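Local structure of 4-amino-4-deoxy-L-arabinose transferase or related glycosyltransferases of PMT family (5EZM) at residues H53-D58 against L455-V460; N81-F86 against P518-P523; I122-M127 against V167-L172. The protein probably transfers 4-amino-4-deoxy-L-arabinose from a polyprenyl-phosphate carrier to lipid A, as a zinc-binding integral membrane glycosyltransferase of the GT-C fold. One frame throughout, in Å; residues are numbered along the deposited sequence.

Contact 1 (H53-D58 against L455-V460). With MPG ([(Z)-octadec-9-enyl] (2R)-2,3-bis(oxidanyl)propanoate), chain X; MPG ([(Z)-octadec-9-enyl] (2R)-2,3-bis(oxidanyl)propanoate), chain N.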
loop_
_atom_site.group_PDB
_atom_site.type_symbol
_atom_site.label_atom_id
_atom_site.label_comp_id
_atom_site.label_asym_id
_atom_site.label_seq_id
_atom_site.Cartn_x
_atom_site.Cartn_y
_atom_site.Cartn_z
ATOM N N HIS A 53 6.486 12.333 6.303
ATOM C CA HIS A 53 7.735 11.814 5.776
ATOM C C HIS A 53 7.594 10.326 5.479
ATOM O O HIS A 53 6.699 9.647 5.989
ATOM C CB HIS A 53 8.879 12.058 6.756
ATOM C CG HIS A 53 9.281 13.494 6.863
ATOM N ND1 HIS A 53 8.801 14.331 7.848
ATOM C CD2 HIS A 53 10.109 14.247 6.102
ATOM C CE1 HIS A 53 9.321 15.535 7.692
ATOM N NE2 HIS A 53 10.117 15.511 6.637
ATOM N N LEU A 54 8.494 9.820 4.638
ATOM C CA LEU A 54 8.398 8.440 4.178
ATOM C C LEU A 54 8.661 7.471 5.324
ATOM O O LEU A 54 9.633 7.621 6.072
ATOM C CB LEU A 54 9.379 8.189 3.036
ATOM C CG LEU A 54 9.125 8.967 1.745
ATOM C CD1 LEU A 54 10.123 8.559 0.681
ATOM C CD2 LEU A 54 7.700 8.751 1.260
ATOM N N VAL A 55 7.793 6.475 5.454
ATOM C CA VAL A 55 7.853 5.502 6.536
ATOM C C VAL A 55 8.474 4.224 5.986
ATOM O O VAL A 55 7.895 3.561 5.118
ATOM C CB VAL A 55 6.462 5.243 7.131
ATOM C CG1 VAL A 55 6.496 4.058 8.089
ATOM C CG2 VAL A 55 5.951 6.495 7.834
ATOM N N GLY A 56 9.654 3.873 6.487
ATOM C CA GLY A 56 10.308 2.639 6.089
ATOM C C GLY A 56 9.659 1.415 6.704
ATOM O O GLY A 56 8.960 1.522 7.711
ATOM N N PRO A 57 9.889 0.236 6.109
ATOM C CA PRO A 57 10.718 0.040 4.914
ATOM C C PRO A 57 10.012 0.312 3.586
ATOM O O PRO A 57 10.660 0.804 2.665
ATOM C CB PRO A 57 11.105 -1.438 5.009
ATOM C CG PRO A 57 9.983 -2.067 5.748
ATOM C CD PRO A 57 9.509 -1.043 6.734
ATOM N N ASP A 58 8.712 0.018 3.507
ATOM C CA ASP A 58 8.026 -0.051 2.218
ATOM C C ASP A 58 8.071 1.279 1.472
ATOM O O ASP A 58 8.582 1.355 0.346
ATOM C CB ASP A 58 6.583 -0.506 2.426
ATOM C CG ASP A 58 6.492 -1.938 2.906
ATOM O OD1 ASP A 58 7.344 -2.753 2.492
ATOM O OD2 ASP A 58 5.574 -2.246 3.697
ATOM N N LEU A 455 -2.223 11.031 9.333
ATOM C CA LEU A 455 -1.347 12.194 9.415
ATOM C C LEU A 455 -0.705 12.316 10.790
ATOM O O LEU A 455 0.434 12.779 10.906
ATOM C CB LEU A 455 -2.128 13.463 9.083
ATOM C CG LEU A 455 -2.731 13.543 7.682
ATOM C CD1 LEU A 455 -3.546 14.813 7.539
ATOM C CD2 LEU A 455 -1.646 13.476 6.617
ATOM N N GLY A 456 -1.415 11.904 11.842
ATOM C CA GLY A 456 -0.835 11.936 13.170
ATOM C C GLY A 456 0.365 11.024 13.313
ATOM O O GLY A 456 1.259 11.288 14.123
ATOM N N HIS A 457 0.411 9.945 12.529
ATOM C CA HIS A 457 1.565 9.055 12.560
ATOM C C HIS A 457 2.857 9.757 12.159
ATOM O O HIS A 457 3.938 9.213 12.404
ATOM C CB HIS A 457 1.328 7.847 11.652
ATOM C CG HIS A 457 2.404 6.812 11.740
ATOM N ND1 HIS A 457 3.396 6.684 10.791
ATOM C CD2 HIS A 457 2.656 5.866 12.676
ATOM C CE1 HIS A 457 4.205 5.698 11.132
ATOM N NE2 HIS A 457 3.781 5.186 12.274
ATOM N N GLU A 458 2.772 10.947 11.555
ATOM C CA GLU A 458 3.974 11.720 11.259
ATOM C C GLU A 458 4.792 11.995 12.516
ATOM O O GLU A 458 6.023 12.100 12.442
ATOM C CB GLU A 458 3.589 13.029 10.564
ATOM C CG GLU A 458 4.664 14.099 10.537
ATOM C CD GLU A 458 5.760 13.836 9.519
ATOM O OE1 GLU A 458 5.901 12.690 9.051
ATOM O OE2 GLU A 458 6.489 14.789 9.181
ATOM N N THR A 459 4.133 12.085 13.679
ATOM C CA THR A 459 4.849 12.354 14.924
ATOM C C THR A 459 5.936 11.318 15.183
ATOM O O THR A 459 7.038 11.664 15.620
ATOM C CB THR A 459 3.874 12.401 16.102
ATOM O OG1 THR A 459 3.142 11.170 16.168
ATOM C CG2 THR A 459 2.905 13.558 15.954
ATOM N N VAL A 460 5.649 10.042 14.920
ATOM C CA VAL A 460 6.643 8.995 15.120
ATOM C C VAL A 460 7.360 8.616 13.830
ATOM O O VAL A 460 8.432 7.996 13.893
ATOM C CB VAL A 460 6.016 7.737 15.759
ATOM C CG1 VAL A 460 5.258 8.099 17.032
ATOM C CG2 VAL A 460 5.104 7.033 14.772
HETATM C C2 MPG X . 2.387 17.243 14.893
HETATM C C3 MPG X . 2.866 16.455 13.681
HETATM C C4 MPG X . 1.723 15.901 12.841
HETATM C C5 MPG X . 0.483 16.811 12.832
HETATM C C6 MPG X . -0.772 16.107 12.290
HETATM C C7 MPG X . -1.886 17.106 11.915
HETATM C C8 MPG X . -3.193 16.413 11.461
HETATM C C1 MPG X . 3.450 17.308 15.991
HETATM C C2 MPG N . 1.324 2.802 10.406
HETATM C C3 MPG N . 0.236 3.830 10.118
HETATM C C4 MPG N . -0.943 3.701 11.068
HETATM C C5 MPG N . -2.180 4.460 10.562
HETATM C C6 MPG N . -3.449 4.060 11.332
HETATM C C7 MPG N . -4.743 4.481 10.611
HETATM C C8 MPG N . -5.992 3.811 11.234
HETATM C C1 MPG N . 2.482 2.885 9.406
#
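V55 meets the imidazole of H457 at its edge, while a lipid tail lies over one face of the same ring. The methyl CG2 of V55 comes in close to the ring plane, 3.8 Å from H457 CE1, and C1 of the MPG in chain N sits above the rim, 3.7 Å from that same CE1. The second flat pair is the H53 ring with the E458 carboxylate. Their planes are nearly parallel, and OE2 of E458 stands at the ring edge, somewhat tilted from its plane. OE2 accepts from H53 ND1 through its syn lone pair at 2.7 Å, a bent bond, 133°. The other oxygen, OE1, takes the backbone N-H of H53 at 2.8 Å and far straighter, 164°. One buried carboxylate thus grips backbone and side chain of a single residue. E458 can do this because its chain folds at chi2 (76°), turning the carboxylate toward the loop. With an alanine in place of E458, the N-H and ND1 of H53 would probably lose this shared acceptor, and the imidazole would be freer to turn. The pair is a His-carboxylate hydrogen bond in a structural setting, and the segment 455-460 also lines MPG sites. The apolar part of the glutamate borders the MPG of chain X, whose C3 also lies 3.7 Å from T459 CG2. H53 to P57 lie in the loop after helix 31-47, with L54 N hydrogen-bonded to Y496 OH, and D58 opens helix 58-72; residues 455-460 span the junction of helices 435-456 and 458-465. H53 also packs on R462 and S465 of helix 458-465 and on E107 of helix 107-110, while T459 and V460 lean on helix 403-430.

Contact 2 (N81-F86 against P518-P523); sequences NALKYF and PQRVVP
L83 and V521 make the close-packed half of this contact, their side chains crossing at about a right angle. Both methyls of the leucine press on one methyl of the valine: CD1 of L83 is 3.6 Å from V521 CG2, and CD2 of L83 is 3.7 Å from that same CG2. The leucine reaches across because its CG stands anti to its own carbonyl carbon (chi1 -60°), which carries the isobutyl end toward the 518-523 loop. M503 of strand 502-504 touches both residues, so the patch extends to the edge strand of the C-terminal mixed sheet. The solvent side is R520, whose CB only brushes L83 CD2 at 4.1 Å. Its chain runs out past the leucine and bends at chi3 (70°), bringing the guanidinium beside A82. There the methyl CB of A82 lies in the guanidinium plane, at its edge, 3.7 Å from R520 NH2. The carbonyl of A82 approaches the same group obliquely, with its O 3.1 Å from R520 NE. This oxygen already accepts a hydrogen bond from R79 NH1, and R520 also has a long, weak ion pair with E517. Strands 79-80 and 83-84 form a beta hairpin whose turn, N81-A82, has left-handed backbone angles, as in a type I' turn; the chain then leads to zinc ligand E87. Chemically, the hold between this hairpin and the loop before helix 525-534 is shared by leucine-valine packing and the arginine laid beside A82; at the exposed margin the two positive groups near A82 O would probably polarise that C=O, drawing electron density toward the oxygen.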
loop_
_atom_site.group_PDB
_atom_site.type_symbol
_atom_site.label_atom_id
_atom_site.label_comp_id
_atom_site.label_asym_id
_atom_site.label_seq_id
_atom_site.Cartn_x
_atom_site.Cartn_y
_atom_site.Cartn_z
ATOM N N ASN A 81 19.509 0.598 -4.044
ATOM C CA ASN A 81 20.838 1.015 -3.602
ATOM C C ASN A 81 21.915 0.425 -4.511
ATOM O O ASN A 81 22.883 -0.191 -4.056
ATOM C CB ASN A 81 21.066 0.652 -2.135
ATOM C CG ASN A 81 20.097 1.369 -1.210
ATOM O OD1 ASN A 81 20.324 2.516 -0.824
ATOM N ND2 ASN A 81 19.001 0.699 -0.862
ATOM N N ALA A 82 21.715 0.606 -5.818
ATOM C CA ALA A 82 22.659 0.222 -6.859
ATOM C C ALA A 82 22.758 -1.292 -7.002
ATOM O O ALA A 82 23.509 -1.787 -7.848
ATOM C CB ALA A 82 24.043 0.826 -6.594
ATOM N N LEU A 83 21.995 -2.038 -6.208
ATOM C CA LEU A 83 22.053 -3.491 -6.219
ATOM C C LEU A 83 20.775 -4.079 -6.799
ATOM O O LEU A 83 19.678 -3.553 -6.589
ATOM C CB LEU A 83 22.276 -4.046 -4.810
ATOM C CG LEU A 83 23.556 -3.604 -4.112
ATOM C CD1 LEU A 83 23.562 -4.144 -2.696
ATOM C CD2 LEU A 83 24.773 -4.081 -4.887
ATOM N N LYS A 84 20.933 -5.184 -7.528
ATOM C CA LYS A 84 19.796 -5.852 -8.151
ATOM C C LYS A 84 18.764 -6.238 -7.102
ATOM O O LYS A 84 19.097 -6.821 -6.065
ATOM C CB LYS A 84 20.258 -7.094 -8.913
ATOM C CG LYS A 84 21.130 -6.806 -10.121
ATOM C CD LYS A 84 21.498 -8.091 -10.838
ATOM C CE LYS A 84 22.280 -7.809 -12.107
ATOM N NZ LYS A 84 22.474 -9.040 -12.928
ATOM N N TYR A 85 17.507 -5.900 -7.376
ATOM C CA TYR A 85 16.382 -6.202 -6.495
ATOM C C TYR A 85 15.352 -6.943 -7.339
ATOM O O TYR A 85 14.612 -6.324 -8.108
ATOM C CB TYR A 85 15.807 -4.929 -5.886
ATOM C CG TYR A 85 14.776 -5.162 -4.806
ATOM C CD1 TYR A 85 15.149 -5.640 -3.556
ATOM C CD2 TYR A 85 13.432 -4.891 -5.030
ATOM C CE1 TYR A 85 14.209 -5.851 -2.560
ATOM C CE2 TYR A 85 12.486 -5.098 -4.040
ATOM C CZ TYR A 85 12.880 -5.578 -2.807
ATOM O OH TYR A 85 11.946 -5.786 -1.816
ATOM N N PHE A 86 15.315 -8.268 -7.204
ATOM C CA PHE A 86 14.430 -9.119 -7.990
ATOM C C PHE A 86 13.313 -9.726 -7.146
ATOM O O PHE A 86 12.814 -10.809 -7.460
ATOM C CB PHE A 86 15.228 -10.224 -8.680
ATOM C CG PHE A 86 16.190 -9.724 -9.717
ATOM C CD1 PHE A 86 16.005 -8.488 -10.319
ATOM C CD2 PHE A 86 17.281 -10.494 -10.096
ATOM C CE1 PHE A 86 16.893 -8.026 -11.282
ATOM C CE2 PHE A 86 18.172 -10.042 -11.060
ATOM C CZ PHE A 86 17.979 -8.804 -11.652
ATOM N N PRO A 518 29.546 -8.561 -6.592
ATOM C CA PRO A 518 30.299 -8.298 -5.355
ATOM C C PRO A 518 31.245 -7.110 -5.439
ATOM O O PRO A 518 31.734 -6.664 -4.393
ATOM C CB PRO A 518 31.073 -9.602 -5.136
ATOM C CG PRO A 518 31.241 -10.162 -6.507
ATOM C CD PRO A 518 29.993 -9.797 -7.258
ATOM N N GLN A 519 31.520 -6.584 -6.631
ATOM C CA GLN A 519 32.387 -5.420 -6.769
ATOM C C GLN A 519 31.701 -4.118 -6.375
ATOM O O GLN A 519 32.327 -3.056 -6.466
ATOM C CB GLN A 519 32.907 -5.316 -8.206
ATOM C CG GLN A 519 33.860 -6.437 -8.595
ATOM C CD GLN A 519 34.480 -6.232 -9.964
ATOM O OE1 GLN A 519 34.107 -5.316 -10.697
ATOM N NE2 GLN A 519 35.434 -7.087 -10.315
ATOM N N ARG A 520 30.444 -4.174 -5.939
ATOM C CA ARG A 520 29.691 -2.995 -5.534
ATOM C C ARG A 520 29.381 -2.990 -4.042
ATOM O O ARG A 520 28.592 -2.155 -3.583
ATOM C CB ARG A 520 28.390 -2.904 -6.334
ATOM C CG ARG A 520 28.545 -3.224 -7.812
ATOM C CD ARG A 520 27.191 -3.339 -8.494
ATOM N NE ARG A 520 26.511 -2.053 -8.601
ATOM C CZ ARG A 520 26.416 -1.353 -9.727
ATOM N NH1 ARG A 520 26.952 -1.821 -10.846
ATOM N NH2 ARG A 520 25.779 -0.189 -9.736
ATOM N N VAL A 521 29.989 -3.892 -3.277
ATOM C CA VAL A 521 29.591 -4.140 -1.895
ATOM C C VAL A 521 30.815 -4.597 -1.108
ATOM O O VAL A 521 31.685 -5.295 -1.637
ATOM C CB VAL A 521 28.441 -5.175 -1.849
ATOM C CG1 VAL A 521 28.462 -5.986 -0.567
ATOM C CG2 VAL A 521 27.099 -4.477 -2.009
ATOM N N VAL A 522 30.894 -4.178 0.151
ATOM C CA VAL A 522 31.899 -4.677 1.082
ATOM C C VAL A 522 31.352 -5.959 1.707
ATOM O O VAL A 522 30.272 -5.919 2.319
ATOM C CB VAL A 522 32.238 -3.642 2.161
ATOM C CG1 VAL A 522 33.499 -4.047 2.910
ATOM C CG2 VAL A 522 32.395 -2.260 1.542
ATOM N N PRO A 523 32.044 -7.095 1.580
ATOM C CA PRO A 523 31.445 -8.362 2.034
ATOM C C PRO A 523 31.219 -8.424 3.531
ATOM O O PRO A 523 30.150 -8.862 3.971
ATOM C CB PRO A 523 32.461 -9.418 1.574
ATOM C CG PRO A 523 33.339 -8.731 0.581
ATOM C CD PRO A 523 33.376 -7.298 0.995
#

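Contact 3 (I122-M127 against V167-L172). With DSL (mono-trans, octa-cis decaprenyl-phosphate), chain C; MPG ([(Z)-octadec-9-enyl] (2R)-2,3-bis(oxidanyl)propanoate), chain F.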
loop_
_atom_site.group_PDB
_atom_site.type_symbol
_atom_site.label_atom_id
_atom_site.label_comp_id
_atom_site.label_asym_id
_atom_site.label_seq_id
_atom_site.Cartn_x
_atom_site.Cartn_y
_atom_site.Cartn_z
ATOM N N ILE A 122 -12.140 2.695 -6.286
ATOM C CA ILE A 122 -13.434 3.327 -6.032
ATOM C C ILE A 122 -14.233 3.428 -7.325
ATOM O O ILE A 122 -15.372 2.952 -7.414
ATOM C CB ILE A 122 -13.247 4.711 -5.386
ATOM C CG1 ILE A 122 -12.610 4.582 -4.004
ATOM C CG2 ILE A 122 -14.585 5.432 -5.302
ATOM C CD1 ILE A 122 -12.370 5.915 -3.318
ATOM N N GLY A 123 -13.631 4.026 -8.352
ATOM C CA GLY A 123 -14.283 4.267 -9.622
ATOM C C GLY A 123 -14.838 3.028 -10.292
ATOM O O GLY A 123 -16.043 2.952 -10.549
ATOM N N VAL A 124 -13.979 2.046 -10.579
ATOM C CA VAL A 124 -14.459 0.853 -11.270
ATOM C C VAL A 124 -15.401 0.053 -10.380
ATOM O O VAL A 124 -16.342 -0.587 -10.876
ATOM C CB VAL A 124 -13.276 0.001 -11.767
ATOM C CG1 VAL A 124 -12.374 0.832 -12.667
ATOM C CG2 VAL A 124 -12.493 -0.584 -10.601
ATOM N N SER A 125 -15.190 0.087 -9.059
ATOM C CA SER A 125 -16.089 -0.626 -8.159
ATOM C C SER A 125 -17.505 -0.072 -8.252
ATOM O O SER A 125 -18.469 -0.828 -8.428
ATOM C CB SER A 125 -15.571 -0.551 -6.726
ATOM O OG SER A 125 -14.398 -1.329 -6.572
ATOM N N MET A 126 -17.656 1.247 -8.153
ATOM C CA MET A 126 -19.003 1.780 -8.279
ATOM C C MET A 126 -19.486 1.815 -9.725
ATOM O O MET A 126 -20.682 2.027 -9.958
ATOM C CB MET A 126 -19.102 3.166 -7.634
ATOM C CG MET A 126 -18.094 4.190 -8.092
ATOM S SD MET A 126 -18.089 5.603 -6.960
ATOM C CE MET A 126 -19.765 6.206 -7.147
ATOM N N MET A 127 -18.602 1.591 -10.698
ATOM C CA MET A 127 -19.067 1.375 -12.064
ATOM C C MET A 127 -19.781 0.035 -12.181
ATOM O O MET A 127 -20.905 -0.041 -12.693
ATOM C CB MET A 127 -17.899 1.446 -13.047
ATOM C CG MET A 127 -18.314 1.139 -14.480
ATOM S SD MET A 127 -16.985 1.258 -15.688
ATOM C CE MET A 127 -15.867 -0.009 -15.083
ATOM N N VAL A 167 -5.527 -2.632 -9.436
ATOM C CA VAL A 167 -5.578 -3.335 -10.715
ATOM C C VAL A 167 -6.428 -4.599 -10.603
ATOM O O VAL A 167 -7.170 -4.948 -11.532
ATOM C CB VAL A 167 -4.156 -3.634 -11.226
ATOM C CG1 VAL A 167 -3.440 -2.336 -11.547
ATOM C CG2 VAL A 167 -3.372 -4.421 -10.204
ATOM N N MET A 168 -6.360 -5.292 -9.462
ATOM C CA MET A 168 -7.216 -6.459 -9.281
ATOM C C MET A 168 -8.676 -6.056 -9.123
ATOM O O MET A 168 -9.573 -6.797 -9.545
ATOM C CB MET A 168 -6.744 -7.286 -8.085
ATOM C CG MET A 168 -5.460 -8.059 -8.353
ATOM S SD MET A 168 -5.097 -9.302 -7.096
ATOM C CE MET A 168 -6.484 -10.416 -7.314
ATOM N N SER A 169 -8.934 -4.886 -8.531
ATOM C CA SER A 169 -10.289 -4.352 -8.541
ATOM C C SER A 169 -10.756 -4.088 -9.965
ATOM O O SER A 169 -11.953 -4.199 -10.258
ATOM C CB SER A 169 -10.366 -3.072 -7.709
ATOM O OG SER A 169 -9.802 -1.979 -8.407
ATOM N N CYS A 170 -9.829 -3.742 -10.862
ATOM C CA CYS A 170 -10.184 -3.679 -12.276
ATOM C C CYS A 170 -10.477 -5.067 -12.837
ATOM O O CYS A 170 -11.350 -5.217 -13.697
ATOM C CB CYS A 170 -9.076 -2.999 -13.077
ATOM S SG CYS A 170 -9.065 -1.202 -12.931
ATOM N N VAL A 171 -9.761 -6.095 -12.368
ATOM C CA VAL A 171 -10.070 -7.460 -12.798
ATOM C C VAL A 171 -11.509 -7.814 -12.440
ATOM O O VAL A 171 -12.301 -8.239 -13.293
ATOM C CB VAL A 171 -9.081 -8.464 -12.178
ATOM C CG1 VAL A 171 -9.402 -9.876 -12.642
ATOM C CG2 VAL A 171 -7.649 -8.099 -12.527
ATOM N N LEU A 172 -11.869 -7.631 -11.166
ATOM C CA LEU A 172 -13.215 -7.969 -10.713
ATOM C C LEU A 172 -14.266 -7.124 -11.421
ATOM O O LEU A 172 -15.240 -7.655 -11.969
ATOM C CB LEU A 172 -13.316 -7.789 -9.200
ATOM C CG LEU A 172 -14.719 -7.974 -8.621
ATOM C CD1 LEU A 172 -15.171 -9.409 -8.795
ATOM C CD2 LEU A 172 -14.765 -7.562 -7.158
HETATM C C21 DSL C . -13.340 -13.643 -10.322
HETATM C C22 DSL C . -12.714 -13.063 -11.578
HETATM C C23 DSL C . -12.583 -11.553 -11.733
HETATM C C24 DSL C . -12.277 -13.884 -12.544
HETATM C C25 DSL C . -11.633 -13.304 -13.830
HETATM C C26 DSL C . -10.353 -14.127 -14.143
HETATM C C27 DSL C . -10.448 -14.722 -15.589
HETATM C C28 DSL C . -11.331 -14.025 -16.653
HETATM C C29 DSL C . -9.760 -15.839 -15.904
HETATM C C30 DSL C . -8.875 -16.532 -14.836
HETATM C C31 DSL C . -8.765 -18.064 -15.143
HETATM C C32 DSL C . -7.257 -18.497 -15.176
HETATM C C33 DSL C . -6.406 -18.244 -16.435
HETATM C C34 DSL C . -6.704 -19.105 -14.099
HETATM C C2 MPG F . -7.954 7.624 -11.984
HETATM C C3 MPG F . -9.110 6.673 -11.697
HETATM C C4 MPG F . -10.463 7.238 -12.108
HETATM C C5 MPG F . -11.594 6.226 -11.865
HETATM C C6 MPG F . -12.639 6.217 -12.992
HETATM C C7 MPG F . -13.337 4.851 -13.127
HETATM C C8 MPG F . -14.582 4.911 -14.042
HETATM C C1 MPG F . -6.597 6.922 -11.901
#
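V124 and C170 bring two helices, 112-133 and 160-178, together with their CA atoms 6.3 Å apart, the nearest such pair between the two segments. The isopropyl group of V124 points at the other helix and divides its two methyls between neighbouring residues. CG1 packs against the sulfur of C170, 3.9 Å from SG. With CG1 anti to the carbonyl carbon (chi1 -57°), CG2 falls between the backbone N and the carbonyl carbon and rests 3.7 Å from S169 O, touching the OG of that serine as well. The hydroxyl is satisfied within its own helix by G166 O, and its OG meets the valine methyl in plain van der Waals contact. Lipid lines both flanks. G123 CA is 3.7 Å from C7 of the MPG in chain F; on the 160-178 helix, V171 CG1 lies 3.7 Å from C23 of the decaprenyl phosphate. P354 of helix 352-365 touches both S125 and S169. One branched residue against serine and cysteine is membrane-helix packing through small side chains, here in the transmembrane bundle of a GT-C glycosyltransferase, bordering its polyprenyl-phosphate pocket.

In the fold
Contacts 1 and 2 cross along the chain: each ties an early loop or hairpin to residues hundreds of positions later, and their nearest atoms are about 7 Å apart although their centres are about 27 Å apart. Contact 3 is nested inside the loops closed by both and lies across the chain's centre from each, its centre about 28 Å from that of contact 1 and about 38 Å from that of contact 2. Contact 2 stands back from the metal: the L83 side chain is about 12 Å from the zinc ion held by E87, H268 and H270. Contact 3 instead borders the decaprenyl phosphate, and contacts 1 and 3 both touch MPG tails.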